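Local coordinates for SPbeta prophage-derived uncharacterized protein YonK (Bacillus subtilis, PDB 2H4O) that is of unknown function but assembles into an octamer and is encoded by the SPbeta prophage carried in the bacterial genome, at residues M20-Q25 against Y33-I38. Sequence-based numbering, arbitrary orientation.
Sequences MEVTEQ and YDFKEI
Val22 and Tyr33 form an antiparallel hydrogen-bonded pair in the beta hairpin of strands 21-25 and 30-34. Two backbone bonds join the pair: Val22 N donates to Tyr33 O at 2.9 Å, and Tyr33 N donates to Val22 O at 2.8 Å, the second nearly straight at 172°. Both side chains leave the same face of the sheet. Tyr33 has CG anti to its carbonyl carbon (chi1 -51°), which swings the ring along the neighbouring strand toward Glu24. There the Glu24 CG methylene lies in the plane of the ring at its edge, 4.0 Å from Tyr33 CE2, while the carboxylate is turned 58° from the ring plane. Glu24 OE1 comes within 3.1 Å of Tyr33 OH and is hydrogen-bonded to Ser3 of a neighbouring subunit. Tyrosine suits this place because its ring is buried, with Val59 of a second subunit and that same Ser3 packed on it, while its hydroxyl meets the Glu24 carboxylate.

Beyond Tyr33 the chain turns into helix 35-40, with Asp34 as N-cap. Phe35, first in the helix, touches the strand through CB, 4.1 Å from Val22 CG2, a methyl of a beta-branched residue well suited to a strand. The two side chains cross obliquely; with Phe35 CG anti to the backbone N (chi1 -160°), the ring leads away from the strand. From just before the strand, the bent chain of selenomethionine Met20 brings CE to 4.2 Å from Phe35 CD2, and a further subunit adds Ile49 against Phe35. On the face bearing Glu21, its carboxylate forms a salt bridge with Lys60 of another subunit.

The chemistry is thus divided: backbone bonds pair the strands and apolar contacts of Val22 and Met20 hold the helix start, whereas the carboxylates of Glu21 and Glu24 find their main partners across subunit interfaces, consistent with a hairpin built into the octamer.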
# COMPACT_ATOMS: atom_id res chain seq x y z
N MSE A 20 16.30 -11.49 25.25
CA MSE A 20 16.14 -11.48 23.81
C MSE A 20 14.93 -12.27 23.31
O MSE A 20 15.05 -13.13 22.43
CB MSE A 20 17.42 -11.99 23.14
CG MSE A 20 18.45 -10.90 22.87
SE MSE A 20 17.99 -9.66 21.40
CE MSE A 20 18.82 -10.59 19.93
N GLU A 21 13.77 -11.96 23.86
CA GLU A 21 12.53 -12.63 23.48
C GLU A 21 11.34 -11.68 23.24
O GLU A 21 11.19 -10.65 23.88
CB GLU A 21 12.13 -13.63 24.55
CG GLU A 21 13.23 -14.61 24.93
CD GLU A 21 12.77 -15.62 25.96
OE1 GLU A 21 12.14 -15.22 26.97
OE2 GLU A 21 13.06 -16.83 25.77
N VAL A 22 10.50 -12.03 22.28
CA VAL A 22 9.31 -11.25 22.00
C VAL A 22 8.13 -12.16 22.32
O VAL A 22 8.08 -13.33 21.91
CB VAL A 22 9.21 -10.84 20.49
CG1 VAL A 22 7.98 -9.97 20.28
CG2 VAL A 22 10.48 -10.12 20.06
N THR A 23 7.18 -11.61 23.06
CA THR A 23 6.02 -12.38 23.44
C THR A 23 4.69 -11.65 23.25
O THR A 23 4.46 -10.60 23.86
CB THR A 23 6.19 -12.88 24.90
OG1 THR A 23 4.96 -13.43 25.38
CG2 THR A 23 6.64 -11.76 25.80
N GLU A 24 3.81 -12.19 22.40
CA GLU A 24 2.50 -11.58 22.16
C GLU A 24 1.38 -12.29 22.90
O GLU A 24 1.35 -13.50 23.01
CB GLU A 24 2.15 -11.51 20.66
CG GLU A 24 2.05 -12.84 19.92
CD GLU A 24 1.61 -12.70 18.46
OE1 GLU A 24 1.87 -13.60 17.64
OE2 GLU A 24 0.98 -11.69 18.11
N GLN A 25 0.43 -11.49 23.37
CA GLN A 25 -0.74 -11.95 24.09
C GLN A 25 -1.95 -12.07 23.15
O GLN A 25 -2.63 -11.08 22.93
CB GLN A 25 -1.03 -10.95 25.22
CG GLN A 25 -2.25 -11.23 26.07
CD GLN A 25 -2.09 -12.46 26.96
OE1 GLN A 25 -1.06 -12.65 27.60
NE2 GLN A 25 -3.12 -13.31 27.00
N TYR A 33 8.43 -16.04 21.48
CA TYR A 33 9.35 -16.36 20.40
C TYR A 33 10.71 -15.84 20.84
O TYR A 33 10.79 -14.83 21.53
CB TYR A 33 8.91 -15.63 19.11
CG TYR A 33 7.45 -15.81 18.73
CD1 TYR A 33 7.01 -16.96 18.06
CD2 TYR A 33 6.50 -14.86 19.07
CE1 TYR A 33 5.67 -17.14 17.75
CE2 TYR A 33 5.17 -15.03 18.76
CZ TYR A 33 4.76 -16.16 18.09
OH TYR A 33 3.43 -16.28 17.72
N ASP A 34 11.78 -16.53 20.48
CA ASP A 34 13.07 -16.02 20.87
C ASP A 34 13.67 -15.34 19.67
O ASP A 34 14.02 -15.97 18.66
CB ASP A 34 14.00 -17.11 21.41
CG ASP A 34 14.40 -18.09 20.36
OD1 ASP A 34 15.62 -18.16 20.10
OD2 ASP A 34 13.50 -18.78 19.81
N PHE A 35 13.75 -14.02 19.80
CA PHE A 35 14.26 -13.14 18.78
C PHE A 35 15.67 -13.52 18.36
O PHE A 35 16.06 -13.29 17.21
CB PHE A 35 14.20 -11.72 19.31
CG PHE A 35 14.23 -10.70 18.25
CD1 PHE A 35 13.46 -10.86 17.12
CD2 PHE A 35 15.02 -9.57 18.39
CE1 PHE A 35 13.48 -9.91 16.13
CE2 PHE A 35 15.04 -8.60 17.40
CZ PHE A 35 14.27 -8.77 16.26
N LYS A 36 16.42 -14.11 19.30
CA LYS A 36 17.80 -14.54 19.04
C LYS A 36 17.83 -15.59 17.90
O LYS A 36 18.51 -15.41 16.89
CB LYS A 36 18.40 -15.13 20.33
CG LYS A 36 19.94 -15.24 20.34
CD LYS A 36 20.46 -15.88 21.67
CE LYS A 36 21.95 -15.52 22.02
NZ LYS A 36 22.97 -15.86 20.96
N GLU A 37 17.08 -16.67 18.07
CA GLU A 37 17.04 -17.71 17.06
C GLU A 37 16.55 -17.15 15.74
O GLU A 37 17.14 -17.40 14.69
CB GLU A 37 16.10 -18.84 17.49
CG GLU A 37 16.65 -20.20 17.18
CD GLU A 37 18.08 -20.37 17.66
OE1 GLU A 37 19.00 -20.34 16.80
OE2 GLU A 37 18.29 -20.51 18.89
N ILE A 38 15.45 -16.39 15.79
CA ILE A 38 14.90 -15.76 14.60
C ILE A 38 15.96 -14.90 13.89
O ILE A 38 16.24 -15.06 12.68
CB ILE A 38 13.68 -14.87 14.96
CG1 ILE A 38 12.52 -15.73 15.48
CG2 ILE A 38 13.27 -14.04 13.75
CD1 ILE A 38 11.41 -14.95 16.07